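PDB 3SFT: chemotaxis response regulator protein-glutamate methylesterase from Thermotoga maritima, which demethylates methylglutamate residues of chemoreceptors and deamidates specific glutamines in them during bacterial chemotaxis, the chain here being its catalytic domain. Local coordinates for residues A[37-42]-A[77-82]; A[83-88]-A[109-114]. All blocks are in the same frame, centred on the assembly; numbering follows the deposited sequence.

Interaction 1: A[37-42]-A[77-82]; sequences IVVVQH and VYIAPG
Val39 lies alongside Ile79 with both side chains pointing the same way, and the tip of the isoleucine does the touching: its CD1 comes 3.6 Å from CB of Val39. Ile79 reaches this far because CG1 is anti to the carbonyl carbon (chi1 -54°) and a second bend (chi2 -53°) brings CD1 back toward the neighbouring strand. Val77 meets two residues on this face. Its CG2 lies against CB and CD1 of Ile37, side by side, while its CG1 touches CG2 of Ile37 and, the two valines running aslant, CG2 of Val39 (3.9 Å). With only an alanine at this position, the CG2 methyls of Ile37 and Val39 would probably lose their shared neighbour, leaving a gap among the side chains on this face. The other face carries Val38 and Tyr78; the tyrosine ring leans past Ile37 O and turns its hydroxyl to the backbone N of Lys73.

Between the faces the parallel strands, 23° apart in direction, are joined by three nearly straight hydrogen bonds: Tyr78 N to Ile37 O (2.8 Å), Val39 N to Tyr78 O (2.7 Å) and Ala80 N to Val39 O (2.9 Å). Where they diverge, a water accepts from Gln41 N and donates to Ala80 O. Beyond it comes His42, a predicted active-site residue that hydrogen-bonds Asp138. In the parallel sheet of this modified doubly-wound alpha/beta domain, strand 37-41 lies between strands 76-79 and 9-14, with helix 48-58 packed on Ile79 and helix 112-123 on the opposite face, over Val38 and Val40.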
# COMPACT_ATOMS: atom_id res chain seq x y z
N ILE A 37 -4.65 -0.54 -6.63
CA ILE A 37 -4.23 -0.46 -5.23
C ILE A 37 -3.31 -1.63 -4.90
O ILE A 37 -3.58 -2.77 -5.27
CB ILE A 37 -5.44 -0.48 -4.27
CG1 ILE A 37 -6.37 0.70 -4.57
CG2 ILE A 37 -4.97 -0.43 -2.82
CD1 ILE A 37 -7.62 0.73 -3.74
N VAL A 38 -2.19 -1.33 -4.24
CA VAL A 38 -1.22 -2.34 -3.85
C VAL A 38 -1.12 -2.34 -2.32
O VAL A 38 -0.93 -1.29 -1.70
CB VAL A 38 0.17 -2.06 -4.46
CG1 VAL A 38 1.16 -3.13 -4.04
CG2 VAL A 38 0.08 -1.99 -5.98
N VAL A 39 -1.26 -3.51 -1.72
CA VAL A 39 -1.18 -3.62 -0.27
C VAL A 39 -0.04 -4.51 0.17
O VAL A 39 0.06 -5.66 -0.26
CB VAL A 39 -2.50 -4.19 0.33
CG1 VAL A 39 -2.37 -4.37 1.83
CG2 VAL A 39 -3.67 -3.26 0.01
N VAL A 40 0.85 -3.97 1.00
CA VAL A 40 1.97 -4.72 1.55
C VAL A 40 1.70 -4.85 3.05
O VAL A 40 1.90 -3.91 3.81
CB VAL A 40 3.33 -4.00 1.33
CG1 VAL A 40 4.45 -4.82 1.92
CG2 VAL A 40 3.59 -3.78 -0.17
N GLN A 41 1.21 -6.01 3.44
CA GLN A 41 0.90 -6.32 4.83
C GLN A 41 1.93 -7.29 5.37
O GLN A 41 2.15 -8.36 4.80
CB GLN A 41 -0.51 -6.95 4.89
CG GLN A 41 -0.88 -7.68 6.19
CD GLN A 41 -1.07 -6.75 7.37
OE1 GLN A 41 -1.73 -5.72 7.27
NE2 GLN A 41 -0.53 -7.13 8.52
N HIS A 42 2.59 -6.91 6.47
CA HIS A 42 3.59 -7.76 7.12
C HIS A 42 2.87 -8.99 7.67
O HIS A 42 1.88 -8.87 8.39
CB HIS A 42 4.26 -7.05 8.30
CG HIS A 42 5.02 -5.82 7.92
ND1 HIS A 42 5.72 -5.07 8.84
CD2 HIS A 42 5.18 -5.20 6.73
CE1 HIS A 42 6.28 -4.04 8.24
NE2 HIS A 42 5.97 -4.09 6.96
N VAL A 77 -7.09 -4.82 -6.24
CA VAL A 77 -6.35 -4.57 -5.01
C VAL A 77 -5.42 -5.78 -4.91
O VAL A 77 -5.88 -6.92 -4.83
CB VAL A 77 -7.30 -4.49 -3.78
CG1 VAL A 77 -6.50 -4.26 -2.50
CG2 VAL A 77 -8.30 -3.35 -3.97
N TYR A 78 -4.12 -5.52 -5.00
CA TYR A 78 -3.13 -6.58 -4.97
C TYR A 78 -2.42 -6.71 -3.62
O TYR A 78 -1.84 -5.75 -3.12
CB TYR A 78 -2.09 -6.36 -6.06
CG TYR A 78 -2.66 -6.17 -7.45
CD1 TYR A 78 -2.93 -7.26 -8.28
CD2 TYR A 78 -2.92 -4.88 -7.94
CE1 TYR A 78 -3.44 -7.08 -9.56
CE2 TYR A 78 -3.42 -4.69 -9.23
CZ TYR A 78 -3.68 -5.79 -10.03
OH TYR A 78 -4.18 -5.62 -11.29
N ILE A 79 -2.46 -7.91 -3.04
CA ILE A 79 -1.81 -8.18 -1.76
C ILE A 79 -0.43 -8.79 -2.06
O ILE A 79 -0.33 -9.76 -2.81
CB ILE A 79 -2.61 -9.21 -0.92
CG1 ILE A 79 -4.07 -8.75 -0.73
CG2 ILE A 79 -1.94 -9.44 0.41
CD1 ILE A 79 -4.24 -7.34 -0.19
N ALA A 80 0.62 -8.20 -1.50
CA ALA A 80 1.97 -8.72 -1.74
C ALA A 80 2.14 -10.12 -1.13
O ALA A 80 1.80 -10.34 0.03
CB ALA A 80 3.01 -7.75 -1.17
N PRO A 81 2.63 -11.09 -1.92
CA PRO A 81 2.83 -12.46 -1.43
C PRO A 81 4.08 -12.54 -0.55
O PRO A 81 4.96 -11.67 -0.63
CB PRO A 81 3.00 -13.25 -2.72
CG PRO A 81 3.71 -12.29 -3.60
CD PRO A 81 2.94 -11.00 -3.36
N GLY A 82 4.16 -13.58 0.28
CA GLY A 82 5.30 -13.74 1.16
C GLY A 82 6.60 -14.18 0.49
O GLY A 82 6.61 -14.56 -0.68
O HOH W 1 1.39 -8.42 2.01

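Interaction 2: A[83-88]-A[109-114]; sequences DFHLGL and RPAVDF
The His85 ring has CG of Arg109 almost straight above the centre of one face, a CH-pi contact with the carbon 3.5 Å from the ring centroid. At the ring edge, exactly in plane, Ala111 N donates a hydrogen bond to ND1 (3.2 Å), so this nitrogen serves as an acceptor; NE2 is bound to Asp103 O, and the two bonds together fix the ring's rotation. The Phe114 ring takes CB of His85 over one face, offset toward the rim, at 3.8 Å from its centroid. Leu86 O and Gly87 CA sit at its edge, the latter 3.6 Å from CE2. Although the two rings are nearly parallel (10°), they are slid so far apart that they barely overlap, and the methylene of His85 does the packing.

Here the first strand of the 85-91/94-100 antiparallel hairpin meets the start of helix 112-123, with Ala111 at the N-cap position and a cis peptide before Pro110. Asp138, a predicted active-site residue, accepts from Val112 N and Asp113 N at this helix start. Two waters bridge the backbones, one from Asp83 N to Arg109 O and another from Leu86 N to Ala111 O (2.7 Å from the water).

With CG anti to the backbone N (chi1 -180°), Arg109 lays its aliphatic part across the histidine, then bends at chi3 to carry the guanidinium past Asp83 O, its plane 77° from that of the imidazole. NH1 of Arg109 is held by Ser102 O. Pro110 packs CB against Phe84 O.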
# COMPACT_ATOMS: atom_id res chain seq x y z
N ASP A 83 7.70 -14.07 1.24
CA ASP A 83 9.04 -14.45 0.79
C ASP A 83 9.72 -13.54 -0.23
O ASP A 83 10.92 -13.68 -0.48
CB ASP A 83 9.03 -15.89 0.26
CG ASP A 83 8.65 -16.91 1.32
OD1 ASP A 83 9.24 -16.87 2.42
OD2 ASP A 83 7.77 -17.76 1.04
N PHE A 84 8.97 -12.61 -0.81
CA PHE A 84 9.54 -11.70 -1.82
C PHE A 84 9.15 -10.24 -1.58
O PHE A 84 8.13 -9.95 -0.96
CB PHE A 84 9.03 -12.05 -3.23
CG PHE A 84 9.35 -13.45 -3.68
CD1 PHE A 84 10.55 -13.73 -4.32
CD2 PHE A 84 8.40 -14.46 -3.55
CE1 PHE A 84 10.80 -15.01 -4.83
CE2 PHE A 84 8.65 -15.74 -4.05
CZ PHE A 84 9.84 -16.02 -4.69
N HIS A 85 9.99 -9.33 -2.08
CA HIS A 85 9.71 -7.90 -2.02
C HIS A 85 8.93 -7.71 -3.32
O HIS A 85 9.29 -8.31 -4.35
CB HIS A 85 10.99 -7.07 -2.08
CG HIS A 85 11.71 -6.98 -0.78
ND1 HIS A 85 11.09 -6.59 0.39
CD2 HIS A 85 13.01 -7.20 -0.46
CE1 HIS A 85 11.97 -6.59 1.37
NE2 HIS A 85 13.14 -6.96 0.88
N LEU A 86 7.84 -6.96 -3.27
CA LEU A 86 7.03 -6.73 -4.46
C LEU A 86 7.47 -5.48 -5.22
O LEU A 86 7.27 -4.36 -4.76
CB LEU A 86 5.56 -6.62 -4.07
CG LEU A 86 4.57 -6.43 -5.22
CD1 LEU A 86 4.61 -7.65 -6.14
CD2 LEU A 86 3.16 -6.24 -4.66
N GLY A 87 8.06 -5.69 -6.39
CA GLY A 87 8.50 -4.57 -7.19
C GLY A 87 7.51 -4.21 -8.28
O GLY A 87 6.54 -4.93 -8.50
N LEU A 88 7.73 -3.06 -8.90
CA LEU A 88 6.91 -2.57 -10.00
C LEU A 88 7.87 -2.08 -11.07
O LEU A 88 8.92 -1.51 -10.76
CB LEU A 88 5.99 -1.42 -9.58
CG LEU A 88 4.72 -1.79 -8.80
CD1 LEU A 88 5.01 -1.81 -7.31
CD2 LEU A 88 3.64 -0.78 -9.10
N ARG A 109 10.10 -8.85 4.86
CA ARG A 109 10.07 -9.04 3.41
C ARG A 109 8.78 -9.80 3.09
O ARG A 109 8.60 -10.93 3.55
CB ARG A 109 11.29 -9.83 2.93
CG ARG A 109 11.33 -10.06 1.42
CD ARG A 109 12.58 -10.81 0.99
NE ARG A 109 12.63 -12.16 1.54
CZ ARG A 109 13.73 -12.90 1.62
NH1 ARG A 109 14.89 -12.42 1.18
NH2 ARG A 109 13.69 -14.12 2.15
N PRO A 110 7.88 -9.20 2.29
CA PRO A 110 7.99 -7.87 1.68
C PRO A 110 7.95 -6.69 2.65
O PRO A 110 7.31 -6.75 3.71
CB PRO A 110 6.78 -7.83 0.75
CG PRO A 110 5.76 -8.64 1.51
CD PRO A 110 6.59 -9.83 1.95
N ALA A 111 8.66 -5.63 2.29
CA ALA A 111 8.71 -4.39 3.06
C ALA A 111 8.02 -3.36 2.17
O ALA A 111 8.32 -3.30 0.97
CB ALA A 111 10.14 -3.97 3.31
N VAL A 112 7.12 -2.57 2.72
CA VAL A 112 6.43 -1.57 1.91
C VAL A 112 7.41 -0.52 1.35
O VAL A 112 7.15 0.06 0.30
CB VAL A 112 5.23 -0.90 2.65
CG1 VAL A 112 5.71 0.17 3.62
CG2 VAL A 112 4.24 -0.33 1.64
N ASP A 113 8.56 -0.33 2.01
CA ASP A 113 9.57 0.63 1.53
C ASP A 113 10.04 0.27 0.11
O ASP A 113 10.23 1.15 -0.73
CB ASP A 113 10.79 0.67 2.46
CG ASP A 113 10.58 1.55 3.68
OD1 ASP A 113 9.62 2.35 3.70
OD2 ASP A 113 11.40 1.45 4.62
N PHE A 114 10.23 -1.02 -0.15
CA PHE A 114 10.67 -1.48 -1.47
C PHE A 114 9.62 -1.17 -2.54
O PHE A 114 9.95 -0.65 -3.61
CB PHE A 114 10.96 -2.98 -1.45
CG PHE A 114 11.59 -3.50 -2.72
CD1 PHE A 114 12.97 -3.68 -2.80
CD2 PHE A 114 10.81 -3.81 -3.83
CE1 PHE A 114 13.56 -4.16 -3.97
CE2 PHE A 114 11.38 -4.29 -5.00
CZ PHE A 114 12.76 -4.47 -5.07
O HOH W 2 7.07 -13.04 3.94
O HOH W 3 7.64 -4.99 -0.96

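Overall arrangement
Interaction 1 closes before interaction 2 opens: the chain leaves strand 76-79, runs through 80-84 and enters strand 85-91, turns back through strand 94-100, and only then reaches helix 112-123. Their centres are about 9 Å apart, and they touch directly. Leu86 CD2 packs on Val38 CG1 and Ala80 CB, and Val40 CG1 meets Val112 N, so the hairpin and the helix start lie against the face of the parallel sheet that carries Val38 and Val40. Both contacts also lead to the predicted active site. Strand 37-41 runs into His42, while the helix start of interaction 2 binds Asp138, consistent with the two contacts together holding the predicted catalytic His42 and Asp138 in place.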